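Local coordinates for protein type I site-specific restriction-modification system, R (Restriction) subunit (Vibrio vulnificus, PDB 3H1T) that probably acts as the ATP-driven, DNA-translocating restriction subunit of a type I restriction enzyme, of which this fragment includes the helicase-like domains, at residues V61-S66 against K549-I554; R375-I380 against T430-R435. All coordinates share one frame; numbering follows the deposited sequence.

Interaction 1: V61-S66 against K549-I554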
loop_
_atom_site.group_PDB
_atom_site.type_symbol
_atom_site.label_atom_id
_atom_site.label_comp_id
_atom_site.label_asym_id
_atom_site.label_seq_id
_atom_site.Cartn_x
_atom_site.Cartn_y
_atom_site.Cartn_z
ATOM N N VAL A 61 -7.939 11.221 7.537
ATOM C CA VAL A 61 -8.562 12.396 6.953
ATOM C C VAL A 61 -10.042 12.263 7.280
ATOM O O VAL A 61 -10.700 11.307 6.863
ATOM C CB VAL A 61 -8.393 12.446 5.421
ATOM C CG1 VAL A 61 -9.402 13.436 4.828
ATOM C CG2 VAL A 61 -6.979 12.872 5.058
ATOM N N GLN A 62 -10.556 13.216 8.046
ATOM C CA GLN A 62 -11.952 13.208 8.462
ATOM C C GLN A 62 -12.708 14.419 7.954
ATOM O O GLN A 62 -12.142 15.299 7.300
ATOM C CB GLN A 62 -12.050 13.212 9.987
ATOM C CG GLN A 62 -11.983 11.860 10.662
ATOM C CD GLN A 62 -11.585 11.989 12.119
ATOM O OE1 GLN A 62 -11.740 13.052 12.728
ATOM N NE2 GLN A 62 -11.070 10.907 12.688
ATOM N N PHE A 63 -13.998 14.463 8.274
ATOM C CA PHE A 63 -14.853 15.578 7.887
ATOM C C PHE A 63 -15.671 16.033 9.087
ATOM O O PHE A 63 -16.025 15.244 9.963
ATOM C CB PHE A 63 -15.779 15.190 6.729
ATOM C CG PHE A 63 -15.049 14.815 5.465
ATOM C CD1 PHE A 63 -14.527 13.532 5.302
ATOM C CD2 PHE A 63 -14.875 15.741 4.435
ATOM C CE1 PHE A 63 -13.849 13.167 4.136
ATOM C CE2 PHE A 63 -14.192 15.384 3.259
ATOM C CZ PHE A 63 -13.683 14.092 3.114
ATOM N N LYS A 64 -15.953 17.324 9.136
ATOM C CA LYS A 64 -16.732 17.889 10.234
ATOM C C LYS A 64 -17.532 19.013 9.615
ATOM O O LYS A 64 -16.952 19.989 9.121
ATOM C CB LYS A 64 -15.823 18.482 11.312
ATOM C CG LYS A 64 -14.844 17.530 11.996
ATOM C CD LYS A 64 -15.516 16.563 12.966
ATOM C CE LYS A 64 -14.481 15.962 13.918
ATOM N NZ LYS A 64 -13.197 15.686 13.208
ATOM N N GLY A 65 -18.856 18.906 9.662
ATOM C CA GLY A 65 -19.675 19.931 9.048
ATOM C C GLY A 65 -19.348 19.863 7.566
ATOM O O GLY A 65 -19.251 18.781 6.977
ATOM N N SER A 66 -19.146 21.010 6.947
ATOM C CA SER A 66 -18.808 21.049 5.536
ATOM C C SER A 66 -17.290 21.119 5.379
ATOM O O SER A 66 -16.787 21.254 4.265
ATOM C CB SER A 66 -19.487 22.277 4.909
ATOM O OG SER A 66 -19.656 23.294 5.889
ATOM N N LYS A 549 -5.039 17.821 -2.269
ATOM C CA LYS A 549 -5.572 16.484 -2.489
ATOM C C LYS A 549 -5.690 15.712 -1.177
ATOM O O LYS A 549 -4.691 15.210 -0.658
ATOM C CB LYS A 549 -4.677 15.724 -3.470
ATOM C CG LYS A 549 -4.997 14.242 -3.581
ATOM C CD LYS A 549 -6.453 14.027 -3.948
ATOM C CE LYS A 549 -6.808 12.553 -3.972
ATOM N NZ LYS A 549 -5.981 11.803 -4.958
ATOM N N LEU A 550 -6.910 15.620 -0.646
ATOM C CA LEU A 550 -7.147 14.898 0.606
ATOM C C LEU A 550 -8.127 13.732 0.508
ATOM O O LEU A 550 -8.081 12.818 1.329
ATOM C CB LEU A 550 -7.621 15.866 1.691
ATOM C CG LEU A 550 -6.550 16.882 2.078
ATOM C CD1 LEU A 550 -7.101 17.917 3.050
ATOM C CD2 LEU A 550 -5.380 16.134 2.677
ATOM N N TRP A 551 -9.017 13.770 -0.476
ATOM C CA TRP A 551 -9.987 12.695 -0.682
ATOM C C TRP A 551 -10.427 12.717 -2.136
ATOM O O TRP A 551 -10.054 13.622 -2.876
ATOM C CB TRP A 551 -11.205 12.870 0.245
ATOM C CG TRP A 551 -11.892 14.189 0.097
ATOM C CD1 TRP A 551 -11.515 15.377 0.656
ATOM C CD2 TRP A 551 -13.037 14.474 -0.715
ATOM N NE1 TRP A 551 -12.353 16.388 0.239
ATOM C CE2 TRP A 551 -13.292 15.861 -0.607
ATOM C CE3 TRP A 551 -13.869 13.696 -1.529
ATOM C CZ2 TRP A 551 -14.351 16.486 -1.284
ATOM C CZ3 TRP A 551 -14.924 14.319 -2.200
ATOM C CH2 TRP A 551 -15.149 15.701 -2.075
ATOM N N PHE A 552 -11.206 11.724 -2.553
ATOM C CA PHE A 552 -11.671 11.693 -3.933
ATOM C C PHE A 552 -13.062 11.100 -4.125
ATOM O O PHE A 552 -13.615 10.482 -3.214
ATOM C CB PHE A 552 -10.680 10.929 -4.815
ATOM C CG PHE A 552 -10.615 9.462 -4.531
ATOM C CD1 PHE A 552 -10.003 8.979 -3.366
ATOM C CD2 PHE A 552 -11.137 8.551 -5.442
ATOM C CE1 PHE A 552 -9.911 7.602 -3.122
ATOM C CE2 PHE A 552 -11.052 7.176 -5.207
ATOM C CZ PHE A 552 -10.440 6.698 -4.049
ATOM N N ASN A 553 -13.615 11.298 -5.321
ATOM C CA ASN A 553 -14.939 10.801 -5.691
ATOM C C ASN A 553 -14.863 9.646 -6.664
ATOM O O ASN A 553 -13.985 9.599 -7.513
ATOM C CB ASN A 553 -15.768 11.899 -6.388
ATOM C CG ASN A 553 -15.887 13.146 -5.587
ATOM O OD1 ASN A 553 -16.611 13.187 -4.596
ATOM N ND2 ASN A 553 -15.170 14.182 -5.997
ATOM N N ILE A 554 -15.800 8.722 -6.530
ATOM C CA ILE A 554 -15.917 7.608 -7.447
ATOM C C ILE A 554 -17.329 7.722 -8.007
ATOM O O ILE A 554 -18.302 7.422 -7.316
ATOM C CB ILE A 554 -15.769 6.254 -6.747
ATOM C CG1 ILE A 554 -14.320 6.049 -6.277
ATOM C CG2 ILE A 554 -16.161 5.142 -7.698
ATOM C CD1 ILE A 554 -14.125 4.721 -5.497
#
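A small antiparallel hairpin, strands 61-64 and 67-70, docks through Val61 and Phe63 onto Leu550 and Trp551, just ahead of strand 552-556. The main feature is an edge-to-face aromatic pair. Phe63 drives the far edge of its ring at the five-membered ring of Trp551, with the centroids 4.8 Å apart and the planes at 76°. The leading atom is Phe63 CZ, 3.5 Å from Trp551 CG and offset toward the rim of the indole; beside it, Phe63 CE2 sits 3.7 Å from Trp551 NE1. In Trp551 a chi1 of 56° places CG between the backbone N and the carbonyl carbon, which turns one indole face to the incoming phenyl. Arg375, on the neighbouring strand, makes cation-pi contacts with both rings.

The hairpin branches from the N-terminal region, between strands 49-55 and 75-81 of its mixed sheet, while strand 552-556 belongs to the sheet of the second helicase-like, RecA-type domain. The contact therefore bridges parts of the fold that are distant in sequence, and it does so without a hydrogen bond between the segments.

Two residues before Phe63 on the same strand, Val61 closes on Leu550. Its two methyls share the carbonyl: Val61 CG1 lies 3.8 Å and Val61 CG2 3.9 Å from Leu550 O. Side chain meets side chain more loosely, Val61 CG2 being 4.3 Å from Leu550 CD2. Val68 of the partner strand packs against both Phe63 and Leu550, and Pro373 lies against Val61.

Interaction 2: R375-I380 against T430-R435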
loop_
_atom_site.group_PDB
_atom_site.type_symbol
_atom_site.label_atom_id
_atom_site.label_comp_id
_atom_site.label_asym_id
_atom_site.label_seq_id
_atom_site.Cartn_x
_atom_site.Cartn_y
_atom_site.Cartn_z
ATOM N N ARG A 375 -15.781 9.219 -1.721
ATOM C CA ARG A 375 -17.236 9.313 -1.743
ATOM C C ARG A 375 -17.724 8.543 -2.959
ATOM O O ARG A 375 -17.123 8.628 -4.029
ATOM C CB ARG A 375 -17.715 10.761 -1.889
ATOM C CG ARG A 375 -17.675 11.588 -0.634
ATOM C CD ARG A 375 -16.264 12.015 -0.292
ATOM N NE ARG A 375 -16.192 12.631 1.031
ATOM C CZ ARG A 375 -16.727 13.809 1.347
ATOM N NH1 ARG A 375 -17.381 14.524 0.433
ATOM N NH2 ARG A 375 -16.628 14.264 2.590
ATOM N N VAL A 376 -18.794 7.775 -2.810
ATOM C CA VAL A 376 -19.320 7.069 -3.954
ATOM C C VAL A 376 -20.626 7.722 -4.404
ATOM O O VAL A 376 -21.497 8.026 -3.593
ATOM C CB VAL A 376 -19.608 5.579 -3.666
ATOM C CG1 VAL A 376 -20.198 4.937 -4.919
ATOM C CG2 VAL A 376 -18.345 4.858 -3.255
ATOM N N HIS A 377 -20.731 7.969 -5.703
ATOM C CA HIS A 377 -21.924 8.553 -6.297
ATOM C C HIS A 377 -22.317 7.549 -7.359
ATOM O O HIS A 377 -21.717 7.501 -8.436
ATOM C CB HIS A 377 -21.614 9.902 -6.945
ATOM C CG HIS A 377 -21.014 10.904 -6.009
ATOM N ND1 HIS A 377 -21.623 11.280 -4.832
ATOM C CD2 HIS A 377 -19.864 11.615 -6.081
ATOM C CE1 HIS A 377 -20.875 12.182 -4.220
ATOM N NE2 HIS A 377 -19.802 12.404 -4.957
ATOM N N ARG A 378 -23.284 6.704 -7.024
ATOM C CA ARG A 378 -23.784 5.677 -7.925
ATOM C C ARG A 378 -24.843 6.379 -8.784
ATOM O O ARG A 378 -25.703 7.101 -8.261
ATOM C CB ARG A 378 -24.395 4.544 -7.085
ATOM C CG ARG A 378 -24.634 3.227 -7.795
ATOM C CD ARG A 378 -24.264 2.033 -6.894
ATOM N NE ARG A 378 -24.594 2.230 -5.483
ATOM C CZ ARG A 378 -25.832 2.380 -5.021
ATOM N NH1 ARG A 378 -26.860 2.351 -5.861
ATOM N NH2 ARG A 378 -26.051 2.575 -3.723
ATOM N N VAL A 379 -24.762 6.204 -10.097
ATOM C CA VAL A 379 -25.719 6.827 -10.993
ATOM C C VAL A 379 -26.397 5.778 -11.842
ATOM O O VAL A 379 -25.743 5.121 -12.651
ATOM C CB VAL A 379 -25.042 7.818 -11.937
ATOM C CG1 VAL A 379 -26.102 8.555 -12.748
ATOM C CG2 VAL A 379 -24.197 8.784 -11.136
ATOM N N ILE A 380 -27.700 5.603 -11.666
ATOM C CA ILE A 380 -28.398 4.613 -12.458
ATOM C C ILE A 380 -29.369 5.268 -13.439
ATOM O O ILE A 380 -29.988 6.307 -13.162
ATOM C CB ILE A 380 -29.174 3.599 -11.565
ATOM C CG1 ILE A 380 -29.747 2.478 -12.437
ATOM C CG2 ILE A 380 -30.338 4.287 -10.867
ATOM C CD1 ILE A 380 -28.709 1.596 -13.092
ATOM N N THR A 430 -20.330 16.492 -16.569
ATOM C CA THR A 430 -20.050 17.910 -16.782
ATOM C C THR A 430 -20.787 18.797 -15.793
ATOM O O THR A 430 -20.210 19.749 -15.264
ATOM C CB THR A 430 -20.413 18.348 -18.228
ATOM O OG1 THR A 430 -19.555 17.667 -19.154
ATOM C CG2 THR A 430 -20.248 19.865 -18.400
ATOM N N ASP A 431 -22.062 18.495 -15.557
ATOM C CA ASP A 431 -22.869 19.275 -14.612
ATOM C C ASP A 431 -22.288 19.091 -13.228
ATOM O O ASP A 431 -22.171 20.046 -12.465
ATOM C CB ASP A 431 -24.325 18.807 -14.606
ATOM C CG ASP A 431 -25.112 19.301 -15.809
ATOM O OD1 ASP A 431 -24.621 20.183 -16.550
ATOM O OD2 ASP A 431 -26.251 18.810 -15.991
ATOM N N PHE A 432 -21.912 17.854 -12.914
ATOM C CA PHE A 432 -21.324 17.537 -11.621
ATOM C C PHE A 432 -20.082 18.396 -11.437
ATOM O O PHE A 432 -19.960 19.128 -10.460
ATOM C CB PHE A 432 -20.976 16.037 -11.545
ATOM C CG PHE A 432 -20.108 15.672 -10.371
ATOM C CD1 PHE A 432 -18.721 15.818 -10.443
ATOM C CD2 PHE A 432 -20.669 15.193 -9.188
ATOM C CE1 PHE A 432 -17.904 15.490 -9.357
ATOM C CE2 PHE A 432 -19.862 14.864 -8.091
ATOM C CZ PHE A 432 -18.473 15.015 -8.177
HETATM N N MSE A 433 -19.161 18.323 -12.386
HETATM C CA MSE A 433 -17.943 19.114 -12.298
HETATM C C MSE A 433 -18.198 20.624 -12.257
HETATM O O MSE A 433 -17.440 21.365 -11.628
HETATM C CB MSE A 433 -17.010 18.757 -13.460
HETATM C CG MSE A 433 -16.505 17.319 -13.379
HETATM SE SE MSE A 433 -15.200 16.798 -14.728
HETATM C CE MSE A 433 -13.683 17.833 -14.072
ATOM N N LYS A 434 -19.254 21.083 -12.921
ATOM C CA LYS A 434 -19.584 22.503 -12.929
ATOM C C LYS A 434 -20.020 22.933 -11.533
ATOM O O LYS A 434 -19.741 24.060 -11.105
ATOM C CB LYS A 434 -20.676 22.808 -13.987
ATOM C CG LYS A 434 -20.103 23.063 -15.391
ATOM C CD LYS A 434 -21.169 23.269 -16.478
ATOM C CE LYS A 434 -20.527 23.798 -17.770
ATOM N NZ LYS A 434 -21.445 23.757 -18.955
ATOM N N ARG A 435 -20.672 22.037 -10.800
ATOM C CA ARG A 435 -21.106 22.384 -9.462
ATOM C C ARG A 435 -20.049 22.090 -8.409
ATOM O O ARG A 435 -20.251 22.421 -7.250
ATOM C CB ARG A 435 -22.426 21.674 -9.102
ATOM C CG ARG A 435 -22.313 20.188 -8.827
ATOM C CD ARG A 435 -23.653 19.590 -8.447
ATOM N NE ARG A 435 -24.518 19.385 -9.598
ATOM C CZ ARG A 435 -24.650 18.224 -10.231
ATOM N NH1 ARG A 435 -23.967 17.164 -9.822
ATOM N NH2 ARG A 435 -25.471 18.119 -11.266
#
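Strand 374-381 and helix 422-436 stand well apart here, the closest CA atoms, those of His377 and Phe432, being 10.5 Å from each other. Two aromatic side chains span that gap, each leaving its backbone toward the other. They touch at one corner: His377 CD2 is 3.8 Å from Phe432 CE2, and His377 NE2 is 4.0 Å from the same carbon. The ring centroids are 5.6 Å apart and the planes inclined at 56°, so the pair is oblique, neither a stack nor a T. Phe432 reaches out with CG anti to its backbone N (chi1 168°), while the CG of the selenomethionine at Met433 lies in the plane of the phenyl, at its edge.

In the second RecA-like domain this is helix-on-sheet packing. Strand 374-381 runs parallel between 552-556 and 576-582, and the helix leads on to strand 441-446 of the same sheet, giving a beta-alpha-beta crossover with a long excursion between its first strand and the helix. Lys434 N bonds to Thr430 O (2.9 Å) in the helix that carries Phe432.

The polar edge of His377 is engaged elsewhere: ND1 bonds to Asp578 OD1, and NE2 makes a weak hydrogen bond to Asn553 OD1. The Asp578 bond, helped by the weak one to Asn553, probably sets the imidazole's rotation, with the CD2–NE2 side turned to the phenyl. With oxygen partners at both nitrogens and a carboxylate close by, the ring may favour the doubly protonated form, while its contact with Phe432 remains one of van der Waals packing.

How the interactions relate
Both contacts lie at or beside the sheet of the second RecA-like domain, where strands 552-556 and 374-381 are neighbours joined by backbone hydrogen bonds between Arg375 and both Phe552 and Ile554. Interaction 2 is internal to that domain, sheet against its own helix; interaction 1 reaches outward from the loop residues just before strand 552-556 to a hairpin of the N-terminal region. Both are only partly buried, and each includes one buried residue, Val61 in interaction 1 and Phe432 in interaction 2. Interaction 1 buries 177 Å² with aliphatic and edge-to-face contacts, interaction 2 only 63 Å² with one oblique pair. Arg375 ties them together, its strand carrying His377 and its side chain packing against the aromatic pair of interaction 1.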